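Local coordinates for protein citrate synthase (Pyrobaculum aerophilum, PDB 2IBP) that probably catalyses the condensation of oxaloacetate with acetyl-CoA to give citrate and CoA, and forms a thermophilic homodimer with topologically interlinked chains, at residues H224-S228 against T229-L233; L380-W383 against E384-I388. One frame throughout, in Å; residues are numbered along the deposited sequence.

Contact 1 of 2, residues H224-S228 against T229-L233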
loop_
_atom_site.group_PDB
_atom_site.type_symbol
_atom_site.label_atom_id
_atom_site.label_comp_id
_atom_site.label_asym_id
_atom_site.label_seq_id
_atom_site.Cartn_x
_atom_site.Cartn_y
_atom_site.Cartn_z
ATOM N N HIS A 224 4.833 4.337 -4.275
ATOM C CA HIS A 224 5.933 3.860 -5.127
ATOM C C HIS A 224 5.983 2.352 -5.174
ATOM O O HIS A 224 6.231 1.766 -6.213
ATOM C CB HIS A 224 7.297 4.329 -4.635
ATOM C CG HIS A 224 7.650 5.728 -5.033
ATOM N ND1 HIS A 224 7.252 6.828 -4.305
ATOM C CD2 HIS A 224 8.424 6.197 -6.039
ATOM C CE1 HIS A 224 7.774 7.917 -4.850
ATOM N NE2 HIS A 224 8.477 7.561 -5.913
ATOM N N VAL A 225 5.856 1.724 -4.017
ATOM C CA VAL A 225 5.983 0.262 -3.968
ATOM C C VAL A 225 4.882 -0.400 -4.799
ATOM O O VAL A 225 5.132 -1.322 -5.569
ATOM C CB VAL A 225 5.982 -0.246 -2.519
ATOM C CG1 VAL A 225 5.957 -1.786 -2.491
ATOM C CG2 VAL A 225 7.215 0.266 -1.800
ATOM N N VAL A 226 3.662 0.082 -4.637
ATOM C CA VAL A 226 2.542 -0.432 -5.376
ATOM C C VAL A 226 2.709 -0.119 -6.848
ATOM O O VAL A 226 2.595 -0.998 -7.688
ATOM C CB VAL A 226 1.209 0.114 -4.831
ATOM C CG1 VAL A 226 0.059 -0.201 -5.780
ATOM C CG2 VAL A 226 0.959 -0.431 -3.428
ATOM N N ALA A 227 3.049 1.124 -7.175
ATOM C CA ALA A 227 3.219 1.494 -8.574
ATOM C C ALA A 227 4.348 0.735 -9.236
ATOM O O ALA A 227 4.306 0.490 -10.452
ATOM C CB ALA A 227 3.445 2.980 -8.708
ATOM N N SER A 228 5.323 0.287 -8.447
ATOM C CA SER A 228 6.510 -0.375 -9.007
ATOM C C SER A 228 6.204 -1.718 -9.679
ATOM O O SER A 228 7.005 -2.204 -10.481
ATOM C CB SER A 228 7.623 -0.558 -7.985
ATOM O OG SER A 228 7.346 -1.634 -7.110
ATOM N N THR A 229 5.053 -2.300 -9.336
ATOM C CA THR A 229 4.592 -3.548 -9.934
ATOM C C THR A 229 3.770 -3.274 -11.190
ATOM O O THR A 229 3.236 -4.193 -11.812
ATOM C CB THR A 229 3.683 -4.336 -8.990
ATOM O OG1 THR A 229 2.450 -3.633 -8.782
ATOM C CG2 THR A 229 4.356 -4.607 -7.662
ATOM N N LEU A 230 3.642 -1.990 -11.508
ATOM C CA LEU A 230 2.815 -1.492 -12.593
ATOM C C LEU A 230 1.336 -1.598 -12.280
ATOM O O LEU A 230 0.491 -1.564 -13.181
ATOM C CB LEU A 230 3.165 -2.093 -13.945
ATOM C CG LEU A 230 4.598 -1.770 -14.401
ATOM C CD1 LEU A 230 4.772 -2.302 -15.826
ATOM C CD2 LEU A 230 4.916 -0.295 -14.347
ATOM N N SER A 231 1.014 -1.671 -10.980
ATOM C CA SER A 231 -0.356 -1.621 -10.525
ATOM C C SER A 231 -0.893 -0.229 -10.866
ATOM O O SER A 231 -0.133 0.696 -11.112
ATOM C CB SER A 231 -0.449 -1.888 -9.022
ATOM O OG SER A 231 -1.797 -1.918 -8.600
ATOM N N ASP A 232 -2.206 -0.094 -10.861
ATOM C CA ASP A 232 -2.805 1.135 -11.322
ATOM C C ASP A 232 -2.695 2.296 -10.362
ATOM O O ASP A 232 -2.503 2.119 -9.160
ATOM C CB ASP A 232 -4.253 0.893 -11.689
ATOM C CG ASP A 232 -5.100 0.595 -10.485
ATOM O OD1 ASP A 232 -5.048 -0.555 -9.967
ATOM O OD2 ASP A 232 -5.828 1.512 -10.077
ATOM N N LEU A 233 -2.877 3.501 -10.902
ATOM C CA LEU A 233 -2.773 4.723 -10.113
ATOM C C LEU A 233 -3.753 4.812 -8.972
ATOM O O LEU A 233 -3.417 5.336 -7.898
ATOM C CB LEU A 233 -2.898 5.943 -11.017
ATOM C CG LEU A 233 -1.645 6.236 -11.831
ATOM C CD1 LEU A 233 -1.966 7.052 -13.096
ATOM C CD2 LEU A 233 -0.611 6.923 -10.965
#
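Val226 and Thr229 meet through one carbonyl that both the amide N and the hydroxyl of Thr229 approach. Thr229 N donates to Val226 O at 3.2 Å, while Thr229 OG1 lies 2.9 Å from that oxygen. Because chi1 of 67° sets OG1 between the backbone N and the carbonyl carbon, the hydroxyl curls back over the helix end. OG1 in turn receives a weak bond from Ser231 N. Leu230 N closes the next step, bonding to Ala227 O at 2.8 Å with an N-H...O angle of 146°. Leu230, at positive phi, ends helix 218-227 in a Schellman motif, with backbone bonds running back into the last turn; the Thr229 hydroxyl is an addition to it. Ser228 OG turns inward to donate to Val225 O at 2.7 Å and accepts from Phe389 N. The methylene of Ser231 rests alongside Val226, CB to CG1 at 3.7 Å. Asp232 then N-caps helix 233-244. Three of these side chains also meet the second subunit: the single proton of Thr229 OG1 has Ala243 O of that subunit within reach, Ser231 OG bonds to its Ala242 O, and Asp232 OD1 forms a salt bridge with its Lys245.

Contact 2 of 2, residues L380-W383 against E384-I388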
loop_
_atom_site.group_PDB
_atom_site.type_symbol
_atom_site.label_atom_id
_atom_site.label_comp_id
_atom_site.label_asym_id
_atom_site.label_seq_id
_atom_site.Cartn_x
_atom_site.Cartn_y
_atom_site.Cartn_z
ATOM N N LEU A 380 4.094 8.852 -11.397
ATOM C CA LEU A 380 4.400 9.095 -12.799
ATOM C C LEU A 380 5.890 9.303 -13.003
ATOM O O LEU A 380 6.457 8.823 -13.988
ATOM C CB LEU A 380 3.589 10.259 -13.342
ATOM C CG LEU A 380 2.082 10.000 -13.305
ATOM C CD1 LEU A 380 1.313 11.220 -13.764
ATOM C CD2 LEU A 380 1.671 8.782 -14.105
ATOM N N GLU A 381 6.532 9.997 -12.075
ATOM C CA GLU A 381 7.962 10.196 -12.156
ATOM C C GLU A 381 8.709 8.864 -12.090
ATOM O O GLU A 381 9.597 8.600 -12.891
ATOM C CB GLU A 381 8.437 11.122 -11.046
ATOM C CG GLU A 381 9.908 11.417 -11.094
ATOM C CD GLU A 381 10.310 12.421 -10.055
ATOM O OE1 GLU A 381 10.204 12.090 -8.853
ATOM O OE2 GLU A 381 10.744 13.532 -10.446
ATOM N N TYR A 382 8.317 8.004 -11.155
ATOM C CA TYR A 382 8.963 6.706 -11.010
ATOM C C TYR A 382 8.793 5.881 -12.275
ATOM O O TYR A 382 9.705 5.165 -12.684
ATOM C CB TYR A 382 8.403 5.949 -9.807
ATOM C CG TYR A 382 9.267 4.787 -9.416
ATOM C CD1 TYR A 382 10.521 5.012 -8.868
ATOM C CD2 TYR A 382 8.841 3.473 -9.588
ATOM C CE1 TYR A 382 11.345 3.966 -8.525
ATOM C CE2 TYR A 382 9.652 2.404 -9.211
ATOM C CZ TYR A 382 10.917 2.668 -8.704
ATOM O OH TYR A 382 11.768 1.644 -8.357
ATOM N N TRP A 383 7.597 5.943 -12.850
ATOM C CA TRP A 383 7.297 5.211 -14.073
ATOM C C TRP A 383 8.122 5.637 -15.284
ATOM O O TRP A 383 8.071 4.975 -16.331
ATOM C CB TRP A 383 5.818 5.275 -14.409
ATOM C CG TRP A 383 4.952 4.391 -13.568
ATOM C CD1 TRP A 383 5.358 3.389 -12.724
ATOM C CD2 TRP A 383 3.532 4.250 -13.689
ATOM N NE1 TRP A 383 4.273 2.718 -12.236
ATOM C CE2 TRP A 383 3.138 3.202 -12.827
ATOM C CE3 TRP A 383 2.550 4.931 -14.418
ATOM C CZ2 TRP A 383 1.809 2.813 -12.685
ATOM C CZ3 TRP A 383 1.232 4.541 -14.281
ATOM C CH2 TRP A 383 0.870 3.491 -13.415
ATOM N N GLU A 384 8.826 6.765 -15.189
ATOM C CA GLU A 384 9.755 7.141 -16.263
ATOM C C GLU A 384 10.969 6.204 -16.286
ATOM O O GLU A 384 11.695 6.142 -17.270
ATOM C CB GLU A 384 10.218 8.590 -16.110
ATOM C CG GLU A 384 9.114 9.572 -16.412
ATOM C CD GLU A 384 8.671 9.497 -17.865
ATOM O OE1 GLU A 384 9.487 9.820 -18.757
ATOM O OE2 GLU A 384 7.507 9.121 -18.123
ATOM N N ASN A 385 11.209 5.496 -15.188
ATOM C CA ASN A 385 12.291 4.512 -15.130
ATOM C C ASN A 385 11.906 3.538 -14.032
ATOM O O ASN A 385 12.490 3.537 -12.956
ATOM C CB ASN A 385 13.643 5.143 -14.820
ATOM C CG ASN A 385 14.787 4.147 -14.985
ATOM O OD1 ASN A 385 14.612 3.088 -15.587
ATOM N ND2 ASN A 385 15.971 4.514 -14.509
ATOM N N ASN A 386 10.872 2.762 -14.307
ATOM C CA ASN A 386 10.323 1.896 -13.292
ATOM C C ASN A 386 11.209 0.709 -12.995
ATOM O O ASN A 386 11.825 0.136 -13.897
ATOM C CB ASN A 386 8.970 1.352 -13.715
ATOM C CG ASN A 386 8.284 0.597 -12.594
ATOM O OD1 ASN A 386 7.908 1.187 -11.590
ATOM N ND2 ASN A 386 8.172 -0.718 -12.739
ATOM N N ARG A 387 11.247 0.336 -11.724
ATOM C CA ARG A 387 11.875 -0.913 -11.325
ATOM C C ARG A 387 11.067 -1.439 -10.158
ATOM O O ARG A 387 10.894 -0.743 -9.167
ATOM C CB ARG A 387 13.328 -0.738 -10.894
ATOM C CG ARG A 387 14.033 -2.047 -10.521
ATOM C CD ARG A 387 14.178 -2.934 -11.742
ATOM N NE ARG A 387 15.068 -4.073 -11.528
ATOM C CZ ARG A 387 16.373 -4.073 -11.796
ATOM N NH1 ARG A 387 16.975 -2.981 -12.249
ATOM N NH2 ARG A 387 17.091 -5.168 -11.586
ATOM N N ILE A 388 10.614 -2.683 -10.238
ATOM C CA ILE A 388 9.870 -3.261 -9.130
ATOM C C ILE A 388 10.755 -3.318 -7.882
ATOM O O ILE A 388 11.944 -3.633 -7.948
ATOM C CB ILE A 388 9.354 -4.651 -9.482
ATOM C CG1 ILE A 388 8.434 -5.189 -8.387
ATOM C CG2 ILE A 388 10.513 -5.577 -9.789
ATOM C CD1 ILE A 388 7.673 -6.417 -8.810
HETATM O O HOH W 1 5.494 8.564 -16.565
HETATM O O HOH W 2 9.995 2.709 -16.947
#
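Tyr382 OH donates to Arg387 O at 2.7 Å, arriving in the carbonyl plane on a lone pair, with the acceptor at the edge of the phenol ring. CG anti to the backbone N (chi1 -165°) carries the ring out so that its hydroxyl meets the carbonyl five residues on, tying the outgoing loop to the helix. The side chain of Arg387 pairs with Glu27 of the second subunit. Nearer the CD2-CE2 side of the ring lies the amide of Asn386, turned 87° against the phenol plane. Its OD1 is 3.2 Å from Tyr382 CD2 and approaches the edge of the indole, 3.6 Å from Trp383 CD1. This oxygen is buried without a hydrogen-bonding partner, and the weakly polarised ring C-H groups may ease its burial; ND2 of the same amide probably binds Ser228 O. Helical bonding runs out in the backbone, where Glu384 N reaches Glu381 O and Asn385 N reaches Tyr382 O. Two waters add to this: one donates to both Leu380 O and Glu384 OE2, the latter at 2.6 Å, and the other joins Trp383 O to Asn386 N. The C-terminal end of helix 363-382 packs with Leu380 on helix 141-169 and Trp383 on helix 125-135, while Glu381 is bound to Lys32 and Thr34 of strand 30-34.

Overall arrangement
Contacts 1 and 2 are two helix ends, far apart in sequence, that pack against each other with centres about 9 Å apart. Carbonyls near the end of helix 218-227 probably accept side-chain donors from contact 2: Trp383 NE1 lies 2.9 Å from Ala227 O, and Asn386 ND2 is 2.9 Å from Ser228 O. Packing continues where Trp383 CZ2 approaches Ser231 O at 3.3 Å and where the rings of Tyr382 and His224 meet. Both contacts touch the second subunit, and 384-388 leads toward strand 392-395, which carries Cys394 of the disulfide with Cys19. The predicted catalytic residues His289 and Asp346 lie elsewhere, so this is packing of the fold and dimer.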